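Local coordinates for protein glucosidase (Croceicoccus marinus, PDB 5Z3K) that probably hydrolyses O-glycosidic bonds as a GH39 family beta-glucosidase from a deep-sea bacterium, at residues Ser233-Asp238 / Tyr377-Met382; Phe278-Phe283 / Asn328-Ala333; Asp353-Ala358 / Arg417-Ser422; Asp388-Glu393 / Val409-Val414. One frame throughout, in Å; residues are numbered along the deposited sequence.

All four contacts lie where the eight-stranded barrel meets the mixed beta sheet, or on the chain between strands 369-376 and 423-429. Contact 1 joins the loop after barrel strand 223-229 to that after sheet strand 369-376. Contact 2, nested inside it along the chain, packs helix 277-291 on helix 329-341, about 14 Å away between centres. Phe283 on helix 277-291 packs against Tyr377. Contact 3 lies about 10 Å from contact 1, centre to centre, and alternates with it in sequence. Contact 4 follows contact 1, about 13 Å away between centres, nested inside contact 3. Arg413 of segment 409-414 salt-bridges Asp235 and probably hydrogen-bonds Asp354 O. The excursion 377-422 is thereby tied to both domains.

Contact 1. Residues Ser233-Asp238 / Tyr377-Met382; sequences SRDPMD and YAIPDM
Tyr377 reaches across to Arg234 and Pro236, and its hydroxyl donates to a backbone oxygen. With CG anti to the backbone N (chi1 174°), the ring extends from CB toward the other segment. CD2 meets CG and CD of Pro236. Tyr377 CE2 comes to 3.5 Å from Pro236 CD, an oblique approach. Arg234 O sits at the ring edge, near its plane. At the tip, Tyr377 OH donates to Arg234 O over 2.6 Å, tilted 19° from the carbonyl plane. Tyr377 OH also lies 3.3 Å from Arg234 CB. A phenylalanine here would probably leave Arg234 O without this donor and the loop at Arg234 without this tie to the 377-382 segment.

A methyl of Ile379 lies against the Asp235 carboxylate, with Ile379 CD1 3.6 Å from Asp235 CG. Asp235 OD1 accepts from Met237 N at 3.0 Å, a capping bond, and Asp235 OD2 forms a salt bridge with Arg413. Phe283 of helix 277-291 meets the Tyr377 ring edge-to-face. The 233-238 segment combines an ST turn at Ser233 with a type I turn from Asp235 to Asp238. It is the end of the beta-to-alpha loop between strand 223-229 and helix 238-252 of the TIM barrel.

Contact 2. Residues Phe278-Phe283 / Asn328-Ala333; sequences FDNAAF and NARTGA
Helix 278-283 and helix 329-333 run nearly parallel, their short axes 7.9 Å apart and crossing at -15°. They belong to helices 277-291 and 329-341, which follow barrel strands 259-266 and 298-301. The pair is therefore a parallel helix packing on the outside of the TIM barrel. The alanines at 281, 329 and 333 permit the close approach; Ala281 CA and Arg330 CA are 4.2 Å apart.

Ala281 lies between two turns of the other helix. Ala281 CB is 3.9 Å from Ala329 CB and about as close to Ala333 CB. The same methyl also rests on the carbonyl of Ala329. Ala329 CB in turn faces the backbone of Phe278.

Asn280 and Arg330 meet at one side of this alanine seam. A chi1 of -165° sets Asn280 CG beside its own carbonyl carbon and lays the amide against the aliphatic part of Arg330. Asn280 CG is 3.7 Å from Arg330 CD. The amide and guanidinium planes are 46° apart, and the guanidinium NE is engaged by a salt bridge to Asp277. An alanine in place of Asn280 would probably open a gap beside CG and CD of Arg330 and leave that chain freer to move. Asn328 and Thr331 form a capping box at the start of the second helix: Thr331 N donates to Asn328 OD1 over 2.8 Å, and Asn328 N to Thr331 OG1.

Contact 3. Residues Asp353-Ala358 / Arg417-Ser422; sequences DDNGFA and RSTGYS
Phe357 and Tyr421 are brought together by two different first torsions. Phe357 CG stands beside its own carbonyl carbon (chi1 -167°), whereas Tyr421 CG stands beside its backbone N (chi1 -64°). The edge of Tyr421 then points at one face of Phe357 in a T-shaped pair. The ring centroids are 4.9 Å apart and the planes stand at 65°. Tyr421 CD2 makes the closest approach, 3.6 Å from Phe357 CG.

Asp353 works beside this pair. Asp353 OD1 forms an Asx turn with Asn355 N and also accepts from Phe357 N at 3.0 Å. The two donors come from opposite faces of the carboxylate, which fixes its rotation. OD2 is left to look toward the other segment. Asp353 OD2 accepts from a water at 2.6 Å, and that water also bonds Thr419 OG1 and Tyr421 OH.

The contact lies at the ends of strands of the mixed sheet. The 353-358 turn leads into strand 357-363, and the 417-422 loop leads into strand 423-429. Strands 345-350 and 6-13 lie between them, and the side chains of Phe357 and Tyr421 both touch Ala7 of strand 6-13.

Contacts with backbone oxygens continue the seam. Ser418 CA approaches Asn355 O at 3.5 Å in a CA-H...O contact, and Asn355 CB sits 3.3 Å from Arg417 O. Ser418 OG accepts from Gly420 N in an ST turn. A second water accepts from Thr419 N and lies 3.0 Å from Asp353 OD2, to which it may donate.

Contact 4. Residues Asp388-Glu393 / Val409-Val414; sequences DRDVFE and VPPRRV
This contact continues a small two-stranded antiparallel sheet, 391-394 with 405-408, at the point where its second strand runs out into the proline-rich loop 409-414. Val409 and Asp390 meet here. Val409 N donates to Asp390 O over 3.2 Å. The bond is nearly straight at 178°, yet the donor stands above the carbonyl plane. Asp390 is the centre of an inverse gamma turn, just before strand 391-394 starts.

The two methyls of Val409 meet different partners. Val409 CG1 packs against Phe392 CB at 3.6 Å. Val409 CG2 lies between the backbone N and the carbonyl carbon of its own residue, and this puts it 3.5 Å from Asp390 C. Beyond the contact, Trp228 of barrel strand 223-229 touches Val409 and Pro410.

The Asp390 side chain crosses that of Pro411 at about a right angle. Asp390 OD2 lies 3.4 Å from Pro411 CA and 3.5 Å from Pro411 CB. Asp390 OD1 accepts from a water at 2.8 Å, and that water accepts from Arg412 N. OD1 also forms a salt bridge with Arg387, which binds Pro410 O as well.

The prolines have no N-H to give, so neither can donate a backbone bond to the 388-393 segment. The water and Arg387 link Asp390 to this part of the loop instead, and the nearby arginines probably stabilise its negative charge.

Contact 1. Residues Ser233-Asp238 / Tyr377-Met382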
loop_
_atom_site.group_PDB
_atom_site.type_symbol
_atom_site.label_atom_id
_atom_site.label_comp_id
_atom_site.label_asym_id
_atom_site.label_seq_id
_atom_site.Cartn_x
_atom_site.Cartn_y
_atom_site.Cartn_z
ATOM N N SER A 233 11.055 5.107 13.848
ATOM C CA SER A 233 10.281 6.259 14.314
ATOM C C SER A 233 8.996 5.835 15.021
ATOM O O SER A 233 8.521 6.513 15.944
ATOM C CB SER A 233 9.934 7.185 13.137
ATOM O OG SER A 233 8.791 6.710 12.430
ATOM N N ARG A 234 8.433 4.705 14.590
ATOM C CA ARG A 234 7.072 4.292 14.953
ATOM C C ARG A 234 6.079 5.445 14.826
ATOM O O ARG A 234 5.117 5.515 15.591
ATOM C CB ARG A 234 7.001 3.703 16.370
ATOM C CG ARG A 234 7.998 2.605 16.678
ATOM C CD ARG A 234 8.035 1.537 15.626
ATOM N NE ARG A 234 7.799 0.230 16.221
ATOM C CZ ARG A 234 8.681 -0.761 16.236
ATOM N NH1 ARG A 234 9.868 -0.610 15.673
ATOM N NH2 ARG A 234 8.360 -1.908 16.799
ATOM N N ASP A 235 6.303 6.352 13.869
ATOM C CA ASP A 235 5.505 7.572 13.740
ATOM C C ASP A 235 4.641 7.464 12.490
ATOM O O ASP A 235 5.184 7.461 11.371
ATOM C CB ASP A 235 6.419 8.807 13.663
ATOM C CG ASP A 235 5.654 10.134 13.708
ATOM O OD1 ASP A 235 4.408 10.114 13.608
ATOM O OD2 ASP A 235 6.312 11.206 13.863
ATOM N N PRO A 236 3.309 7.374 12.615
ATOM C CA PRO A 236 2.468 7.212 11.412
ATOM C C PRO A 236 2.475 8.429 10.506
ATOM O O PRO A 236 2.000 8.334 9.365
ATOM C CB PRO A 236 1.065 6.943 11.992
ATOM C CG PRO A 236 1.097 7.591 13.352
ATOM C CD PRO A 236 2.513 7.390 13.854
HETATM N N MSE A 237 3.000 9.561 10.973
HETATM C CA MSE A 237 3.129 10.752 10.148
HETATM C C MSE A 237 4.204 10.603 9.058
HETATM O O MSE A 237 4.169 11.331 8.071
HETATM C CB MSE A 237 3.432 11.973 11.039
HETATM C CG MSE A 237 3.345 13.339 10.335
HETATM SE SE MSE A 237 1.590 13.720 9.512
HETATM C CE MSE A 237 0.510 13.978 11.129
ATOM N N ASP A 238 5.125 9.642 9.220
ATOM C CA ASP A 238 6.307 9.577 8.351
ATOM C C ASP A 238 5.950 9.581 6.869
ATOM O O ASP A 238 6.641 10.204 6.054
ATOM C CB ASP A 238 7.125 8.320 8.644
ATOM C CG ASP A 238 8.079 8.488 9.792
ATOM O OD1 ASP A 238 7.978 9.508 10.524
ATOM O OD2 ASP A 238 8.902 7.561 9.984
ATOM N N TYR A 377 -3.521 6.163 18.573
ATOM C CA TYR A 377 -2.177 5.608 18.504
ATOM C C TYR A 377 -1.195 6.503 19.250
ATOM O O TYR A 377 -1.216 7.726 19.090
ATOM C CB TYR A 377 -1.709 5.451 17.041
ATOM C CG TYR A 377 -0.263 5.018 16.976
ATOM C CD1 TYR A 377 0.082 3.682 17.149
ATOM C CD2 TYR A 377 0.760 5.944 16.817
ATOM C CE1 TYR A 377 1.394 3.282 17.128
ATOM C CE2 TYR A 377 2.085 5.550 16.810
ATOM C CZ TYR A 377 2.390 4.213 16.968
ATOM O OH TYR A 377 3.706 3.806 16.950
ATOM N N ALA A 378 -0.297 5.893 20.024
ATOM C CA ALA A 378 0.705 6.636 20.786
ATOM C C ALA A 378 2.099 6.227 20.328
ATOM O O ALA A 378 2.447 5.043 20.380
ATOM C CB ALA A 378 0.539 6.390 22.289
ATOM N N ILE A 379 2.883 7.198 19.868
ATOM C CA ILE A 379 4.308 6.945 19.637
ATOM C C ILE A 379 4.952 6.555 20.962
ATOM O O ILE A 379 4.769 7.271 21.965
ATOM C CB ILE A 379 4.995 8.191 19.051
ATOM C CG1 ILE A 379 4.453 8.524 17.657
ATOM C CG2 ILE A 379 6.502 7.990 19.004
ATOM C CD1 ILE A 379 4.781 9.948 17.213
ATOM N N PRO A 380 5.683 5.446 21.044
ATOM C CA PRO A 380 6.322 5.090 22.319
ATOM C C PRO A 380 7.366 6.121 22.731
ATOM O O PRO A 380 8.023 6.749 21.892
ATOM C CB PRO A 380 6.954 3.722 22.030
ATOM C CG PRO A 380 6.140 3.172 20.876
ATOM C CD PRO A 380 5.796 4.372 20.041
ATOM N N ASP A 381 7.523 6.278 24.052
ATOM C CA ASP A 381 8.411 7.308 24.597
ATOM C C ASP A 381 9.804 7.249 23.991
ATOM O O ASP A 381 10.388 8.287 23.661
ATOM C CB ASP A 381 8.518 7.175 26.118
ATOM C CG ASP A 381 7.191 7.311 26.806
ATOM O OD1 ASP A 381 6.429 8.231 26.449
ATOM O OD2 ASP A 381 6.903 6.488 27.699
HETATM N N MSE A 382 10.364 6.053 23.836
HETATM C CA MSE A 382 11.747 5.984 23.398
HETATM C C MSE A 382 11.903 6.527 21.983
HETATM O O MSE A 382 12.998 6.914 21.591
HETATM C CB MSE A 382 12.283 4.563 23.487
HETATM C CG MSE A 382 11.530 3.574 22.659
HETATM SE SE MSE A 382 12.532 1.906 22.502
HETATM C CE MSE A 382 11.032 0.779 22.051
#

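Contact 2. Residues Phe278-Phe283 / Asn328-Ala333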
loop_
_atom_site.group_PDB
_atom_site.type_symbol
_atom_site.label_atom_id
_atom_site.label_comp_id
_atom_site.label_asym_id
_atom_site.label_seq_id
_atom_site.Cartn_x
_atom_site.Cartn_y
_atom_site.Cartn_z
ATOM N N PHE A 278 -1.761 -5.030 18.506
ATOM C CA PHE A 278 -2.715 -3.930 18.597
ATOM C C PHE A 278 -2.045 -2.573 18.414
ATOM O O PHE A 278 -2.682 -1.650 17.895
ATOM C CB PHE A 278 -3.471 -3.989 19.933
ATOM C CG PHE A 278 -2.621 -4.423 21.099
ATOM C CD1 PHE A 278 -1.913 -3.490 21.840
ATOM C CD2 PHE A 278 -2.522 -5.762 21.445
ATOM C CE1 PHE A 278 -1.123 -3.882 22.903
ATOM C CE2 PHE A 278 -1.733 -6.163 22.507
ATOM C CZ PHE A 278 -1.032 -5.228 23.237
ATOM N N ASP A 279 -0.773 -2.441 18.812
ATOM C CA ASP A 279 -0.008 -1.226 18.516
ATOM C C ASP A 279 0.103 -1.015 17.012
ATOM O O ASP A 279 -0.106 0.094 16.499
ATOM C CB ASP A 279 1.398 -1.319 19.117
ATOM C CG ASP A 279 1.411 -1.250 20.627
ATOM O OD1 ASP A 279 0.366 -0.939 21.220
ATOM O OD2 ASP A 279 2.480 -1.506 21.214
ATOM N N ASN A 280 0.455 -2.082 16.298
ATOM C CA ASN A 280 0.643 -2.023 14.854
ATOM C C ASN A 280 -0.663 -1.676 14.149
ATOM O O ASN A 280 -0.678 -0.859 13.223
ATOM C CB ASN A 280 1.189 -3.374 14.369
ATOM C CG ASN A 280 1.764 -3.315 12.951
ATOM O OD1 ASN A 280 1.110 -2.842 12.022
ATOM N ND2 ASN A 280 2.988 -3.813 12.784
ATOM N N ALA A 281 -1.769 -2.293 14.585
ATOM C CA ALA A 281 -3.090 -1.989 14.037
ATOM C C ALA A 281 -3.415 -0.505 14.158
ATOM O O ALA A 281 -3.861 0.130 13.194
ATOM C CB ALA A 281 -4.145 -2.822 14.766
ATOM N N ALA A 282 -3.205 0.065 15.345
ATOM C CA ALA A 282 -3.491 1.483 15.522
ATOM C C ALA A 282 -2.559 2.329 14.666
ATOM O O ALA A 282 -2.975 3.353 14.108
ATOM C CB ALA A 282 -3.377 1.871 16.998
ATOM N N PHE A 283 -1.300 1.908 14.543
ATOM C CA PHE A 283 -0.355 2.630 13.692
ATOM C C PHE A 283 -0.840 2.669 12.254
ATOM O O PHE A 283 -0.841 3.728 11.614
ATOM C CB PHE A 283 1.036 1.986 13.764
ATOM C CG PHE A 283 2.062 2.624 12.847
ATOM C CD1 PHE A 283 2.122 2.296 11.491
ATOM C CD2 PHE A 283 2.974 3.552 13.349
ATOM C CE1 PHE A 283 3.081 2.895 10.651
ATOM C CE2 PHE A 283 3.931 4.136 12.530
ATOM C CZ PHE A 283 3.980 3.819 11.177
ATOM N N ASN A 328 -6.750 -10.873 13.375
ATOM C CA ASN A 328 -6.253 -10.239 14.586
ATOM C C ASN A 328 -6.587 -8.754 14.503
ATOM O O ASN A 328 -7.379 -8.327 13.658
ATOM C CB ASN A 328 -4.751 -10.503 14.739
ATOM C CG ASN A 328 -3.978 -10.136 13.491
ATOM O OD1 ASN A 328 -4.338 -9.183 12.796
ATOM N ND2 ASN A 328 -2.931 -10.905 13.174
ATOM N N ALA A 329 -5.968 -7.955 15.375
ATOM C CA ALA A 329 -6.246 -6.525 15.360
ATOM C C ALA A 329 -5.699 -5.862 14.096
ATOM O O ALA A 329 -6.323 -4.938 13.559
ATOM C CB ALA A 329 -5.669 -5.853 16.610
ATOM N N ARG A 330 -4.533 -6.299 13.613
ATOM C CA ARG A 330 -3.988 -5.713 12.382
ATOM C C ARG A 330 -4.910 -5.974 11.194
ATOM O O ARG A 330 -5.185 -5.071 10.393
ATOM C CB ARG A 330 -2.588 -6.262 12.086
ATOM C CG ARG A 330 -1.433 -5.594 12.838
ATOM C CD ARG A 330 -0.188 -6.488 12.789
ATOM N NE ARG A 330 -0.365 -7.697 13.594
ATOM C CZ ARG A 330 0.336 -8.815 13.446
ATOM N NH1 ARG A 330 1.285 -8.892 12.515
ATOM N NH2 ARG A 330 0.092 -9.853 14.244
ATOM N N THR A 331 -5.372 -7.220 11.035
ATOM C CA THR A 331 -6.271 -7.495 9.921
ATOM C C THR A 331 -7.602 -6.788 10.121
ATOM O O THR A 331 -8.255 -6.410 9.144
ATOM C CB THR A 331 -6.479 -9.006 9.734
ATOM O OG1 THR A 331 -7.097 -9.573 10.892
ATOM C CG2 THR A 331 -5.143 -9.710 9.499
ATOM N N GLY A 332 -8.013 -6.588 11.374
ATOM C CA GLY A 332 -9.233 -5.847 11.616
ATOM C C GLY A 332 -9.083 -4.399 11.192
ATOM O O GLY A 332 -9.918 -3.865 10.459
ATOM N N ALA A 333 -7.999 -3.752 11.631
ATOM C CA ALA A 333 -7.755 -2.367 11.233
ATOM C C ALA A 333 -7.617 -2.248 9.719
ATOM O O ALA A 333 -8.090 -1.277 9.116
ATOM C CB ALA A 333 -6.507 -1.825 11.933
#

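Contact 3. Residues Asp353-Ala358 / Arg417-Ser422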
loop_
_atom_site.group_PDB
_atom_site.type_symbol
_atom_site.label_atom_id
_atom_site.label_comp_id
_atom_site.label_asym_id
_atom_site.label_seq_id
_atom_site.Cartn_x
_atom_site.Cartn_y
_atom_site.Cartn_z
ATOM N N ASP A 353 -6.250 15.034 16.099
ATOM C CA ASP A 353 -4.978 15.740 16.230
ATOM C C ASP A 353 -3.931 15.072 15.345
ATOM O O ASP A 353 -4.201 14.066 14.671
ATOM C CB ASP A 353 -4.556 15.831 17.713
ATOM C CG ASP A 353 -4.226 14.478 18.323
ATOM O OD1 ASP A 353 -3.610 13.638 17.638
ATOM O OD2 ASP A 353 -4.561 14.254 19.507
ATOM N N ASP A 354 -2.716 15.630 15.344
ATOM C CA ASP A 354 -1.611 15.062 14.583
ATOM C C ASP A 354 -0.620 14.305 15.466
ATOM O O ASP A 354 0.488 13.997 15.011
ATOM C CB ASP A 354 -0.897 16.149 13.765
ATOM C CG ASP A 354 -0.316 17.250 14.624
ATOM O OD1 ASP A 354 -0.391 17.147 15.866
ATOM O OD2 ASP A 354 0.213 18.234 14.056
ATOM N N ASN A 355 -1.004 13.985 16.709
ATOM C CA ASN A 355 -0.187 13.214 17.644
ATOM C C ASN A 355 -0.720 11.804 17.866
ATOM O O ASN A 355 -0.497 11.212 18.926
ATOM C CB ASN A 355 -0.084 13.904 18.999
ATOM C CG ASN A 355 -0.067 15.393 18.889
ATOM O OD1 ASN A 355 -1.041 16.058 19.242
ATOM N ND2 ASN A 355 1.036 15.935 18.402
ATOM N N GLY A 356 -1.443 11.261 16.896
ATOM C CA GLY A 356 -1.832 9.867 16.940
ATOM C C GLY A 356 -3.304 9.616 17.191
ATOM O O GLY A 356 -3.733 8.454 17.103
ATOM N N PHE A 357 -4.099 10.642 17.504
ATOM C CA PHE A 357 -5.552 10.475 17.603
ATOM C C PHE A 357 -6.146 10.945 16.279
ATOM O O PHE A 357 -6.570 12.092 16.126
ATOM C CB PHE A 357 -6.154 11.209 18.799
ATOM C CG PHE A 357 -7.575 10.799 19.085
ATOM C CD1 PHE A 357 -7.843 9.629 19.782
ATOM C CD2 PHE A 357 -8.641 11.558 18.621
ATOM C CE1 PHE A 357 -9.148 9.223 20.031
ATOM C CE2 PHE A 357 -9.955 11.165 18.871
ATOM C CZ PHE A 357 -10.211 9.993 19.573
ATOM N N ALA A 358 -6.177 10.032 15.313
ATOM C CA ALA A 358 -6.489 10.355 13.924
ATOM C C ALA A 358 -7.915 9.946 13.602
ATOM O O ALA A 358 -8.367 8.880 14.020
ATOM C CB ALA A 358 -5.523 9.636 12.987
ATOM N N ARG A 417 4.015 13.574 21.322
ATOM C CA ARG A 417 3.503 12.652 22.330
ATOM C C ARG A 417 1.979 12.605 22.268
ATOM O O ARG A 417 1.327 13.616 22.007
ATOM C CB ARG A 417 3.967 13.083 23.726
ATOM C CG ARG A 417 3.379 12.264 24.876
ATOM C CD ARG A 417 4.002 12.643 26.220
ATOM N NE ARG A 417 5.463 12.614 26.156
ATOM C CZ ARG A 417 6.193 11.513 26.298
ATOM N NH1 ARG A 417 5.598 10.350 26.522
ATOM N NH2 ARG A 417 7.516 11.574 26.220
ATOM N N SER A 418 1.412 11.412 22.472
ATOM C CA SER A 418 -0.039 11.259 22.423
ATOM C C SER A 418 -0.702 12.084 23.519
ATOM O O SER A 418 -0.149 12.271 24.609
ATOM C CB SER A 418 -0.419 9.782 22.569
ATOM O OG SER A 418 -1.779 9.618 22.921
ATOM N N THR A 419 -1.895 12.606 23.215
ATOM C CA THR A 419 -2.655 13.340 24.223
ATOM C C THR A 419 -3.099 12.426 25.353
ATOM O O THR A 419 -3.371 12.902 26.460
ATOM C CB THR A 419 -3.865 14.031 23.581
ATOM O OG1 THR A 419 -3.417 14.905 22.539
ATOM C CG2 THR A 419 -4.639 14.857 24.598
ATOM N N GLY A 420 -3.141 11.123 25.108
ATOM C CA GLY A 420 -3.544 10.187 26.136
ATOM C C GLY A 420 -5.033 10.072 26.356
ATOM O O GLY A 420 -5.450 9.673 27.450
ATOM N N TYR A 421 -5.851 10.393 25.350
ATOM C CA TYR A 421 -7.287 10.160 25.447
ATOM C C TYR A 421 -7.589 8.722 25.848
ATOM O O TYR A 421 -6.947 7.776 25.379
ATOM C CB TYR A 421 -7.981 10.442 24.118
ATOM C CG TYR A 421 -7.906 11.872 23.651
ATOM C CD1 TYR A 421 -8.413 12.904 24.429
ATOM C CD2 TYR A 421 -7.357 12.186 22.414
ATOM C CE1 TYR A 421 -8.366 14.214 23.997
ATOM C CE2 TYR A 421 -7.301 13.498 21.974
ATOM C CZ TYR A 421 -7.802 14.503 22.776
ATOM O OH TYR A 421 -7.751 15.797 22.335
ATOM N N SER A 422 -8.586 8.566 26.707
ATOM C CA SER A 422 -9.120 7.264 27.066
ATOM C C SER A 422 -10.455 6.992 26.393
ATOM O O SER A 422 -10.987 5.885 26.521
ATOM C CB SER A 422 -9.267 7.162 28.586
ATOM O OG SER A 422 -10.250 8.067 29.054
HETATM O O HOH W 1 -3.303 11.914 20.833
HETATM O O HOH W 2 -5.551 16.172 20.974
#

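Contact 4. Residues Asp388-Glu393 / Val409-Val414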
loop_
_atom_site.group_PDB
_atom_site.type_symbol
_atom_site.label_atom_id
_atom_site.label_comp_id
_atom_site.label_asym_id
_atom_site.label_seq_id
_atom_site.Cartn_x
_atom_site.Cartn_y
_atom_site.Cartn_z
ATOM N N ASP A 388 20.997 11.914 17.863
ATOM C CA ASP A 388 22.216 12.688 17.628
ATOM C C ASP A 388 22.380 13.014 16.153
ATOM O O ASP A 388 22.747 14.137 15.786
ATOM C CB ASP A 388 23.442 11.910 18.108
ATOM C CG ASP A 388 23.653 12.013 19.594
ATOM O OD1 ASP A 388 23.010 12.880 20.224
ATOM O OD2 ASP A 388 24.463 11.227 20.130
ATOM N N ARG A 389 22.132 12.027 15.296
ATOM C CA ARG A 389 22.306 12.134 13.858
ATOM C C ARG A 389 21.119 11.445 13.209
ATOM O O ARG A 389 20.754 10.338 13.617
ATOM C CB ARG A 389 23.623 11.478 13.425
ATOM C CG ARG A 389 24.047 11.773 12.007
ATOM C CD ARG A 389 25.059 10.738 11.541
ATOM N NE ARG A 389 25.507 10.991 10.178
ATOM C CZ ARG A 389 25.979 10.051 9.366
ATOM N NH1 ARG A 389 26.059 8.794 9.785
ATOM N NH2 ARG A 389 26.367 10.367 8.135
ATOM N N ASP A 390 20.495 12.101 12.236
ATOM C CA ASP A 390 19.258 11.571 11.657
ATOM C C ASP A 390 19.570 10.589 10.529
ATOM O O ASP A 390 19.261 10.794 9.351
ATOM C CB ASP A 390 18.360 12.709 11.197
ATOM C CG ASP A 390 17.656 13.377 12.357
ATOM O OD1 ASP A 390 17.343 12.670 13.344
ATOM O OD2 ASP A 390 17.421 14.596 12.289
ATOM N N VAL A 391 20.207 9.500 10.942
ATOM C CA VAL A 391 20.542 8.369 10.091
ATOM C C VAL A 391 20.188 7.105 10.858
ATOM O O VAL A 391 20.487 6.986 12.051
ATOM C CB VAL A 391 22.038 8.368 9.694
ATOM C CG1 VAL A 391 22.479 6.981 9.228
ATOM C CG2 VAL A 391 22.305 9.389 8.617
ATOM N N PHE A 392 19.536 6.168 10.183
ATOM C CA PHE A 392 19.163 4.896 10.775
ATOM C C PHE A 392 20.109 3.828 10.249
ATOM O O PHE A 392 20.298 3.713 9.034
ATOM C CB PHE A 392 17.710 4.554 10.437
ATOM C CG PHE A 392 17.253 3.222 10.970
ATOM C CD1 PHE A 392 17.598 2.810 12.247
ATOM C CD2 PHE A 392 16.468 2.387 10.192
ATOM C CE1 PHE A 392 17.174 1.585 12.737
ATOM C CE2 PHE A 392 16.039 1.156 10.679
ATOM C CZ PHE A 392 16.392 0.760 11.954
ATOM N N GLU A 393 20.711 3.065 11.159
ATOM C CA GLU A 393 21.659 2.015 10.807
ATOM C C GLU A 393 21.116 0.673 11.266
ATOM O O GLU A 393 20.677 0.533 12.412
ATOM C CB GLU A 393 23.034 2.274 11.433
ATOM C CG GLU A 393 23.467 3.736 11.408
ATOM C CD GLU A 393 24.916 3.928 11.825
ATOM O OE1 GLU A 393 25.230 3.723 13.020
ATOM O OE2 GLU A 393 25.739 4.289 10.955
ATOM N N VAL A 409 16.864 9.481 7.631
ATOM C CA VAL A 409 15.514 9.447 8.195
ATOM C C VAL A 409 15.157 10.876 8.577
ATOM O O VAL A 409 16.058 11.660 8.901
ATOM C CB VAL A 409 15.428 8.515 9.415
ATOM C CG1 VAL A 409 15.510 7.043 8.999
ATOM C CG2 VAL A 409 16.506 8.863 10.429
ATOM N N PRO A 410 13.885 11.266 8.551
ATOM C CA PRO A 410 13.529 12.626 8.946
ATOM C C PRO A 410 13.784 12.834 10.428
ATOM O O PRO A 410 13.866 11.866 11.196
ATOM C CB PRO A 410 12.031 12.719 8.609
ATOM C CG PRO A 410 11.546 11.318 8.544
ATOM C CD PRO A 410 12.711 10.471 8.132
ATOM N N PRO A 411 13.953 14.079 10.865
ATOM C CA PRO A 411 14.038 14.337 12.306
ATOM C C PRO A 411 12.778 13.860 13.007
ATOM O O PRO A 411 11.659 14.051 12.519
ATOM C CB PRO A 411 14.185 15.859 12.392
ATOM C CG PRO A 411 13.713 16.373 11.071
ATOM C CD PRO A 411 14.049 15.315 10.073
ATOM N N ARG A 412 12.965 13.228 14.155
ATOM C CA ARG A 412 11.818 12.745 14.905
ATOM C C ARG A 412 10.966 13.909 15.399
ATOM O O ARG A 412 11.473 14.985 15.729
ATOM C CB ARG A 412 12.279 11.899 16.077
ATOM C CG ARG A 412 12.834 10.566 15.663
ATOM C CD ARG A 412 13.320 9.840 16.867
ATOM N NE ARG A 412 13.675 8.474 16.536
ATOM C CZ ARG A 412 14.347 7.674 17.349
ATOM N NH1 ARG A 412 14.728 8.119 18.546
ATOM N NH2 ARG A 412 14.633 6.440 16.965
ATOM N N ARG A 413 9.649 13.685 15.433
ATOM C CA ARG A 413 8.681 14.679 15.908
ATOM C C ARG A 413 8.628 14.601 17.429
ATOM O O ARG A 413 7.756 13.962 18.025
ATOM C CB ARG A 413 7.308 14.428 15.293
ATOM C CG ARG A 413 7.248 14.602 13.794
ATOM C CD ARG A 413 5.808 14.778 13.337
ATOM N NE ARG A 413 4.986 13.629 13.719
ATOM C CZ ARG A 413 3.707 13.707 14.059
ATOM N NH1 ARG A 413 3.084 14.883 14.062
ATOM N NH2 ARG A 413 3.047 12.601 14.380
ATOM N N VAL A 414 9.589 15.271 18.073
ATOM C CA VAL A 414 9.770 15.086 19.510
ATOM C C VAL A 414 8.595 15.627 20.308
ATOM O O VAL A 414 8.412 15.243 21.469
ATOM C CB VAL A 414 11.079 15.744 19.986
ATOM C CG1 VAL A 414 12.288 15.072 19.338
ATOM C CG2 VAL A 414 11.057 17.226 19.698
HETATM O O HOH W 3 15.791 13.024 15.590
#